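PDB 4OD7: Thiol:disulfide interchange protein from Proteus mirabilis, which probably acts as a periplasmic disulfide oxidoreductase of the thioredoxin family, passing a redox-active disulfide on to folding proteins. Local coordinates for residues E26-Y31 / R75-A80; Y160-D165 / K177-V182; Y36-S39 / K43-S46. The protein carries 1 engineered substitution. All coordinates share one frame; numbering follows the deposited sequence.

Interaction 1: E26-Y31 / R75-A80; sequences EFFSFY and RAWAVA
W77 alone carries the helix side of this contact, meeting the ring edges of both F28 and F30, and no hydrogen bond crosses between the segments. F28 makes the closer approach. Its far edge, CE2 and CZ, points down onto one face of the indole in a T-shaped (edge-to-face) pair, the ring centroids of F28 and the five-membered ring of W77 lying 4.9 Å apart and the planes at 82°. Within it, F28 CZ stands 3.7 Å from W77 CD2, above the fused part of the indole, and F28 CE2 is 3.6 Å from W77 NE1. That approach over the face does not occupy the indole N-H, which is given to the backbone carbonyl of R60, a bond that would help hold the rotation of the indole. Strand 24-28 is an inner strand of the thioredoxin sheet and runs toward the active-site residues S32 (an engineered residue) and C35, whereas helix 70-83 begins the all-helical insertion that distinguishes DsbA proteins from thioredoxin. The three aromatic rings thus form a cluster on the seam between the two parts. The second phenylalanine arrives at a different place: F30 CZ lies 3.7 Å from W77 CE3 on the six-membered side, the two rings inclined to each other obliquely. F28 and F30 also lean on each other, with F28 CE1 3.6 Å above the centre of the F30 ring, so each member of the trio touches the other two. W77 has CG anti to the backbone N (chi1 -177°), which carries the indole from the helix toward both phenylalanines. Outside the trio, H62 meets both F28 and F30, and R60 adds a cation-pi contact to F28.

Interaction 2: Y160-D165 / K177-V182; sequences YKMKND and KAYSDV
The polar part of this contact is one hydrogen bond, from Y179 OH to N164 OD1 (2.8 Å). The amide oxygen sits at the edge of the tyrosine ring, close to its plane, but the amide itself stands nearly upright to that ring. The hydroxyl reaches the oxygen from 32° off the carbonyl plane. For Y179, CG anti to the backbone N (chi1 -160°) carries the ring out from the helix so that its hydroxyl end arrives at the end of the strand and the residues after it.

The remaining contacts are van der Waals and ring contacts, mainly from M162, whose side chain runs against Y179 from the opposite direction. Bends at chi2 and chi3 fold the thioether back, and the methyl CE rests over one face of the Y179 ring, 4.0 Å from its centroid and 19° off the normal, a CH-pi contact. The sulfur adds a Met-aromatic contact, more oblique, with M162 SD 5.2 Å from the same centroid. Nearer the backbone, M162 CB lies 3.2 Å from Y179 OH, so the methionine touches both the phenolic end and the ring face. The same methyl group also meets V182, one helical turn further on, at 3.6 Å between M162 CE and V182 CG1. F38 presses on the Y179 ring in an edge-to-face pair, and D165, just beyond N164, packs on the backbone of the bound peptide.

Strand 160-162, antiparallel to 153-156, is followed by helix 172-187 packed against the sheet: the beta-beta-alpha unit that closes the thioredoxin fold.

Interaction 3: Y36-S39 / K43-S46; sequences YQFS and KVNS
With CG of F38 turned anti to the backbone N (chi1 -161°) and CG1 of V44 likewise (chi1 -177°), ring and isopropyl group converge across the break between two helices. This is the kinked active-site helix of the thioredoxin fold: helix 33-41, which carries C35, widens into a pi-type turn at 36-39, and helix 44-51 starts immediately after K43, a residue of positive phi at its N-cap position. V44 CB sits over one face of the F38 ring, 3.7 Å from the centroid, in a CH-pi contact, and V44 CG1 reaches F38 CZ at 3.4 Å. The backbone bridges the kink as well: V44 N donates to F38 O over 2.9 Å in an almost straight bond (175°), six residues along the chain. The neighbouring turn adds a C-H...O contact, K43 CA to S39 O at 3.3 Å. S39 directs its hydroxyl back to the carbonyl of C35, and it is S39 CB that N45 OD1 meets, at 3.1 Å, while the N45 backbone N is buried with no hydrogen-bond partner.

In the fold
From the N terminus, segment 26-31, the end of strand 24-28 and the loop after it, opens interaction 1, which closes only at 75-80, after 43 intervening residues. Interaction 3, a short local closure between 36-39 and 43-46, is nested inside that loop. Interaction 2 opens later, after the other two have closed, and ties strand 160-162 to helix 172-187 across 11 residues; none of the loops cross. Interaction 1 joins the sheet to helix 70-83, while interaction 3 joins helices 33-41 and 44-51, between the sheet and helix 172-187. It touches both neighbours: N45 ND2 lies 3.4 Å from E26 OE1, and V44 CG1 lies 3.4 Å from Y179 CG. Interactions 1 and 2 do not touch, but share the sheet.

Interaction 1: E26-Y31 / R75-A80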
loop_
_atom_site.group_PDB
_atom_site.type_symbol
_atom_site.label_atom_id
_atom_site.label_comp_id
_atom_site.label_asym_id
_atom_site.label_seq_id
_atom_site.Cartn_x
_atom_site.Cartn_y
_atom_site.Cartn_z
ATOM N N GLU A 26 -0.949 4.940 -1.773
ATOM C CA GLU A 26 -0.851 4.055 -0.621
ATOM C C GLU A 26 0.589 3.499 -0.501
ATOM O O GLU A 26 1.192 3.119 -1.498
ATOM C CB GLU A 26 -1.855 2.927 -0.822
ATOM C CG GLU A 26 -3.318 3.339 -0.857
ATOM C CD GLU A 26 -4.309 2.172 -1.145
ATOM O OE1 GLU A 26 -3.966 1.004 -0.998
ATOM O OE2 GLU A 26 -5.428 2.407 -1.648
ATOM N N PHE A 27 1.134 3.470 0.716
ATOM C CA PHE A 27 2.446 2.900 1.004
ATOM C C PHE A 27 2.309 1.795 2.065
ATOM O O PHE A 27 1.728 2.016 3.132
ATOM C CB PHE A 27 3.370 3.990 1.506
ATOM C CG PHE A 27 3.651 5.056 0.496
ATOM C CD1 PHE A 27 4.721 4.965 -0.361
ATOM C CD2 PHE A 27 2.859 6.187 0.436
ATOM C CE1 PHE A 27 4.959 5.995 -1.284
ATOM C CE2 PHE A 27 3.105 7.192 -0.482
ATOM C CZ PHE A 27 4.144 7.098 -1.330
ATOM N N PHE A 28 2.884 0.633 1.795
ATOM C CA PHE A 28 2.750 -0.508 2.704
ATOM C C PHE A 28 3.959 -1.401 2.617
ATOM O O PHE A 28 4.796 -1.241 1.746
ATOM C CB PHE A 28 1.459 -1.287 2.373
ATOM C CG PHE A 28 1.596 -2.268 1.221
ATOM C CD1 PHE A 28 1.680 -3.645 1.448
ATOM C CD2 PHE A 28 1.625 -1.819 -0.103
ATOM C CE1 PHE A 28 1.781 -4.527 0.389
ATOM C CE2 PHE A 28 1.741 -2.706 -1.143
ATOM C CZ PHE A 28 1.804 -4.064 -0.885
ATOM N N SER A 29 4.021 -2.357 3.527
ATOM C CA SER A 29 4.989 -3.423 3.499
ATOM C C SER A 29 4.306 -4.745 3.885
ATOM O O SER A 29 3.476 -4.799 4.806
ATOM C CB SER A 29 6.154 -3.145 4.471
ATOM O OG SER A 29 7.051 -4.238 4.528
ATOM N N PHE A 30 4.662 -5.812 3.179
ATOM C CA PHE A 30 4.180 -7.132 3.522
ATOM C C PHE A 30 4.736 -7.572 4.852
ATOM O O PHE A 30 4.188 -8.457 5.484
ATOM C CB PHE A 30 4.558 -8.127 2.478
ATOM C CG PHE A 30 3.698 -8.063 1.266
ATOM C CD1 PHE A 30 2.342 -8.419 1.346
ATOM C CD2 PHE A 30 4.228 -7.664 0.035
ATOM C CE1 PHE A 30 1.522 -8.405 0.222
ATOM C CE2 PHE A 30 3.414 -7.638 -1.095
ATOM C CZ PHE A 30 2.043 -7.992 -0.987
ATOM N N TYR A 31 5.788 -6.906 5.307
ATOM C CA TYR A 31 6.397 -7.199 6.612
ATOM C C TYR A 31 5.751 -6.540 7.817
ATOM O O TYR A 31 5.932 -6.985 8.915
ATOM C CB TYR A 31 7.848 -6.777 6.582
ATOM C CG TYR A 31 8.770 -7.724 5.853
ATOM C CD1 TYR A 31 9.265 -8.844 6.499
ATOM C CD2 TYR A 31 9.149 -7.504 4.535
ATOM C CE1 TYR A 31 10.140 -9.693 5.874
ATOM C CE2 TYR A 31 10.025 -8.374 3.899
ATOM C CZ TYR A 31 10.505 -9.461 4.584
ATOM O OH TYR A 31 11.371 -10.347 4.028
ATOM N N ARG A 75 9.705 -5.792 -5.541
ATOM C CA ARG A 75 9.661 -6.342 -6.905
ATOM C C ARG A 75 8.492 -7.333 -7.072
ATOM O O ARG A 75 7.813 -7.289 -8.067
ATOM C CB ARG A 75 10.980 -7.005 -7.268
ATOM C CG ARG A 75 11.031 -7.544 -8.720
ATOM C CD ARG A 75 12.490 -7.856 -9.086
ATOM N NE ARG A 75 13.310 -6.649 -9.230
ATOM C CZ ARG A 75 13.401 -5.916 -10.320
ATOM N NH1 ARG A 75 12.755 -6.241 -11.430
ATOM N NH2 ARG A 75 14.164 -4.848 -10.303
ATOM N N ALA A 76 8.242 -8.175 -6.064
ATOM C CA ALA A 76 7.090 -9.077 -6.030
ATOM C C ALA A 76 5.804 -8.294 -6.227
ATOM O O ALA A 76 4.913 -8.709 -6.947
ATOM C CB ALA A 76 7.036 -9.823 -4.700
ATOM N N TRP A 77 5.691 -7.171 -5.548
ATOM C CA TRP A 77 4.477 -6.408 -5.649
ATOM C C TRP A 77 4.356 -5.825 -7.068
ATOM O O TRP A 77 3.275 -5.784 -7.624
ATOM C CB TRP A 77 4.433 -5.297 -4.614
ATOM C CG TRP A 77 3.131 -4.500 -4.641
ATOM C CD1 TRP A 77 3.004 -3.183 -4.842
ATOM C CD2 TRP A 77 1.802 -5.008 -4.467
ATOM N NE1 TRP A 77 1.700 -2.818 -4.791
ATOM C CE2 TRP A 77 0.933 -3.921 -4.557
ATOM C CE3 TRP A 77 1.269 -6.273 -4.221
ATOM C CZ2 TRP A 77 -0.452 -4.054 -4.420
ATOM C CZ3 TRP A 77 -0.117 -6.398 -4.069
ATOM C CH2 TRP A 77 -0.948 -5.306 -4.180
ATOM N N ALA A 78 5.474 -5.370 -7.629
ATOM C CA ALA A 78 5.505 -4.937 -9.039
ATOM C C ALA A 78 5.040 -6.076 -9.989
ATOM O O ALA A 78 4.428 -5.814 -10.981
ATOM C CB ALA A 78 6.882 -4.443 -9.426
ATOM N N VAL A 79 5.482 -7.310 -9.741
ATOM C CA VAL A 79 5.036 -8.457 -10.533
ATOM C C VAL A 79 3.523 -8.630 -10.384
ATOM O O VAL A 79 2.827 -8.922 -11.351
ATOM C CB VAL A 79 5.787 -9.738 -10.135
ATOM C CG1 VAL A 79 5.173 -10.968 -10.822
ATOM C CG2 VAL A 79 7.254 -9.600 -10.502
ATOM N N ALA A 80 3.026 -8.485 -9.155
ATOM C CA ALA A 80 1.611 -8.663 -8.893
ATOM C C ALA A 80 0.789 -7.657 -9.693
ATOM O O ALA A 80 -0.285 -7.999 -10.208
ATOM C CB ALA A 80 1.333 -8.526 -7.429
#

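Interaction 2: Y160-D165 / K177-V182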
loop_
_atom_site.group_PDB
_atom_site.type_symbol
_atom_site.label_atom_id
_atom_site.label_comp_id
_atom_site.label_asym_id
_atom_site.label_seq_id
_atom_site.Cartn_x
_atom_site.Cartn_y
_atom_site.Cartn_z
ATOM N N TYR A 160 -1.417 16.246 0.753
ATOM C CA TYR A 160 -1.927 16.010 2.109
ATOM C C TYR A 160 -1.584 14.618 2.595
ATOM O O TYR A 160 -1.935 13.645 1.950
ATOM C CB TYR A 160 -3.451 16.160 2.185
ATOM C CG TYR A 160 -4.040 17.446 1.629
ATOM C CD1 TYR A 160 -3.765 18.667 2.234
ATOM C CD2 TYR A 160 -4.879 17.441 0.508
ATOM C CE1 TYR A 160 -4.309 19.848 1.755
ATOM C CE2 TYR A 160 -5.430 18.627 0.017
ATOM C CZ TYR A 160 -5.136 19.833 0.646
ATOM O OH TYR A 160 -5.659 21.034 0.184
ATOM N N LYS A 161 -0.913 14.527 3.741
ATOM C CA LYS A 161 -0.644 13.235 4.359
ATOM C C LYS A 161 -1.662 12.916 5.444
ATOM O O LYS A 161 -1.798 13.636 6.441
ATOM C CB LYS A 161 0.779 13.195 4.901
ATOM C CG LYS A 161 1.185 11.847 5.435
ATOM C CD LYS A 161 2.602 11.843 5.945
ATOM C CE LYS A 161 3.538 11.745 4.709
ATOM N NZ LYS A 161 4.995 11.531 4.975
ATOM N N MET A 162 -2.396 11.829 5.224
ATOM C CA MET A 162 -3.332 11.316 6.221
ATOM C C MET A 162 -2.715 11.098 7.597
ATOM O O MET A 162 -1.580 10.657 7.714
ATOM C CB MET A 162 -3.947 10.005 5.773
ATOM C CG MET A 162 -4.805 10.116 4.578
ATOM S SD MET A 162 -6.248 11.145 4.794
ATOM C CE MET A 162 -7.304 10.291 5.948
ATOM N N LYS A 163 -3.466 11.483 8.618
ATOM C CA LYS A 163 -3.125 11.244 10.006
ATOM C C LYS A 163 -3.990 10.126 10.563
ATOM O O LYS A 163 -5.114 10.364 10.993
ATOM C CB LYS A 163 -3.324 12.514 10.808
ATOM C CG LYS A 163 -2.470 12.588 12.011
ATOM C CD LYS A 163 -2.541 13.960 12.655
ATOM C CE LYS A 163 -3.017 13.850 14.103
ATOM N NZ LYS A 163 -1.970 13.419 15.041
ATOM N N ASN A 164 -3.473 8.902 10.485
ATOM C CA ASN A 164 -4.247 7.694 10.783
ATOM C C ASN A 164 -4.698 7.650 12.237
ATOM O O ASN A 164 -5.687 6.996 12.562
ATOM C CB ASN A 164 -3.469 6.430 10.392
ATOM C CG ASN A 164 -3.298 6.277 8.873
ATOM O OD1 ASN A 164 -3.615 7.169 8.108
ATOM N ND2 ASN A 164 -2.724 5.158 8.452
ATOM N N ASP A 165 -3.923 8.297 13.104
ATOM C CA ASP A 165 -4.241 8.383 14.536
ATOM C C ASP A 165 -5.054 9.643 14.801
ATOM O O ASP A 165 -5.208 10.058 15.926
ATOM C CB ASP A 165 -2.973 8.367 15.394
ATOM C CG ASP A 165 -2.261 9.674 15.455
ATOM O OD1 ASP A 165 -2.415 10.487 14.588
ATOM O OD2 ASP A 165 -1.441 9.872 16.366
ATOM N N LYS A 177 -14.913 3.365 7.362
ATOM C CA LYS A 177 -15.898 4.225 6.755
ATOM C C LYS A 177 -15.523 5.653 7.048
ATOM O O LYS A 177 -15.670 6.544 6.213
ATOM C CB LYS A 177 -17.270 3.875 7.270
ATOM C CG LYS A 177 -17.792 2.616 6.627
ATOM C CD LYS A 177 -19.196 2.279 7.092
ATOM C CE LYS A 177 -19.208 2.076 8.607
ATOM N NZ LYS A 177 -20.501 1.590 9.133
ATOM N N ALA A 178 -15.089 5.867 8.272
ATOM C CA ALA A 178 -14.677 7.181 8.700
ATOM C C ALA A 178 -13.449 7.597 7.936
ATOM O O ALA A 178 -13.271 8.756 7.668
ATOM C CB ALA A 178 -14.395 7.191 10.181
ATOM N N TYR A 179 -12.557 6.652 7.674
ATOM C CA TYR A 179 -11.331 6.913 6.923
ATOM C C TYR A 179 -11.686 7.304 5.510
ATOM O O TYR A 179 -11.188 8.296 4.976
ATOM C CB TYR A 179 -10.406 5.696 6.887
ATOM C CG TYR A 179 -8.952 6.043 6.546
ATOM C CD1 TYR A 179 -8.533 6.223 5.230
ATOM C CD2 TYR A 179 -7.995 6.163 7.551
ATOM C CE1 TYR A 179 -7.219 6.547 4.932
ATOM C CE2 TYR A 179 -6.692 6.478 7.266
ATOM C CZ TYR A 179 -6.299 6.665 5.954
ATOM O OH TYR A 179 -4.978 6.984 5.689
ATOM N N SER A 180 -12.570 6.498 4.922
ATOM C CA SER A 180 -13.072 6.714 3.564
ATOM C C SER A 180 -13.798 8.043 3.450
ATOM O O SER A 180 -13.771 8.673 2.409
ATOM C CB SER A 180 -14.023 5.594 3.166
ATOM O OG SER A 180 -14.728 5.968 2.008
ATOM N N ASP A 181 -14.471 8.438 4.527
ATOM C CA ASP A 181 -15.156 9.721 4.602
ATOM C C ASP A 181 -14.160 10.886 4.483
ATOM O O ASP A 181 -14.368 11.801 3.705
ATOM C CB ASP A 181 -15.909 9.778 5.919
ATOM C CG ASP A 181 -17.126 10.662 5.890
ATOM O OD1 ASP A 181 -17.645 10.984 4.792
ATOM O OD2 ASP A 181 -17.580 11.008 7.007
ATOM N N VAL A 182 -13.087 10.861 5.276
ATOM C CA VAL A 182 -12.047 11.918 5.257
ATOM C C VAL A 182 -11.339 12.070 3.900
ATOM O O VAL A 182 -11.045 13.177 3.478
ATOM C CB VAL A 182 -11.002 11.690 6.369
ATOM C CG1 VAL A 182 -9.890 12.714 6.322
ATOM C CG2 VAL A 182 -11.684 11.767 7.703
#

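Interaction 3: Y36-S39 / K43-S46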
loop_
_atom_site.group_PDB
_atom_site.type_symbol
_atom_site.label_atom_id
_atom_site.label_comp_id
_atom_site.label_asym_id
_atom_site.label_seq_id
_atom_site.Cartn_x
_atom_site.Cartn_y
_atom_site.Cartn_z
ATOM N N TYR A 36 -0.916 -5.246 7.562
ATOM C CA TYR A 36 -1.804 -6.385 7.498
ATOM C C TYR A 36 -3.099 -6.083 8.193
ATOM O O TYR A 36 -4.203 -6.264 7.686
ATOM C CB TYR A 36 -1.151 -7.613 8.138
ATOM C CG TYR A 36 -2.019 -8.841 8.068
ATOM C CD1 TYR A 36 -2.311 -9.456 6.863
ATOM C CD2 TYR A 36 -2.591 -9.347 9.209
ATOM C CE1 TYR A 36 -3.124 -10.544 6.809
ATOM C CE2 TYR A 36 -3.388 -10.444 9.172
ATOM C CZ TYR A 36 -3.652 -11.040 7.977
ATOM O OH TYR A 36 -4.479 -12.136 7.983
ATOM N N GLN A 37 -2.948 -5.603 9.401
ATOM C CA GLN A 37 -4.099 -5.187 10.148
ATOM C C GLN A 37 -5.013 -4.156 9.368
ATOM O O GLN A 37 -6.200 -4.303 9.308
ATOM C CB GLN A 37 -3.593 -4.557 11.402
ATOM C CG GLN A 37 -3.590 -5.285 12.693
ATOM C CD GLN A 37 -4.976 -5.457 13.196
ATOM O OE1 GLN A 37 -5.906 -4.798 12.796
ATOM N NE2 GLN A 37 -5.116 -6.335 14.059
ATOM N N PHE A 38 -4.409 -3.132 8.778
ATOM C CA PHE A 38 -5.089 -2.023 8.082
ATOM C C PHE A 38 -5.831 -2.510 6.817
ATOM O O PHE A 38 -6.983 -2.160 6.573
ATOM C CB PHE A 38 -4.067 -0.963 7.681
ATOM C CG PHE A 38 -4.654 0.415 7.366
ATOM C CD1 PHE A 38 -4.922 1.353 8.361
ATOM C CD2 PHE A 38 -4.913 0.768 6.071
ATOM C CE1 PHE A 38 -5.404 2.575 8.058
ATOM C CE2 PHE A 38 -5.399 2.042 5.748
ATOM C CZ PHE A 38 -5.646 2.923 6.728
ATOM N N SER A 39 -5.146 -3.300 5.989
ATOM C CA SER A 39 -5.705 -3.638 4.698
ATOM C C SER A 39 -6.366 -5.022 4.660
ATOM O O SER A 39 -7.381 -5.170 3.995
ATOM C CB SER A 39 -4.605 -3.568 3.656
ATOM O OG SER A 39 -3.664 -4.593 3.841
ATOM N N LYS A 43 -9.635 -3.732 6.283
ATOM C CA LYS A 43 -9.961 -3.388 4.898
ATOM C C LYS A 43 -10.165 -1.875 4.716
ATOM O O LYS A 43 -11.111 -1.444 4.087
ATOM C CB LYS A 43 -11.222 -4.153 4.492
ATOM C CG LYS A 43 -11.101 -5.671 4.627
ATOM C CD LYS A 43 -12.407 -6.326 4.328
ATOM C CE LYS A 43 -12.401 -7.819 4.507
ATOM N NZ LYS A 43 -13.559 -8.418 3.743
ATOM N N VAL A 44 -9.306 -1.055 5.298
ATOM C CA VAL A 44 -9.520 0.374 5.217
ATOM C C VAL A 44 -9.190 0.827 3.801
ATOM O O VAL A 44 -9.949 1.598 3.216
ATOM C CB VAL A 44 -8.685 1.145 6.254
ATOM C CG1 VAL A 44 -8.988 2.639 6.208
ATOM C CG2 VAL A 44 -8.965 0.649 7.637
ATOM N N ASN A 45 -8.079 0.372 3.223
ATOM C CA ASN A 45 -7.770 0.810 1.837
ATOM C C ASN A 45 -8.802 0.323 0.813
ATOM O O ASN A 45 -9.124 1.016 -0.133
ATOM C CB ASN A 45 -6.395 0.358 1.361
ATOM C CG ASN A 45 -6.286 -1.132 1.215
ATOM O OD1 ASN A 45 -6.662 -1.875 2.101
ATOM N ND2 ASN A 45 -5.839 -1.577 0.065
ATOM N N SER A 46 -9.343 -0.857 1.024
ATOM C CA SER A 46 -10.331 -1.361 0.123
ATOM C C SER A 46 -11.671 -0.614 0.285
ATOM O O SER A 46 -12.335 -0.373 -0.705
ATOM C CB SER A 46 -10.420 -2.878 0.266
ATOM O OG SER A 46 -10.535 -3.248 1.583
#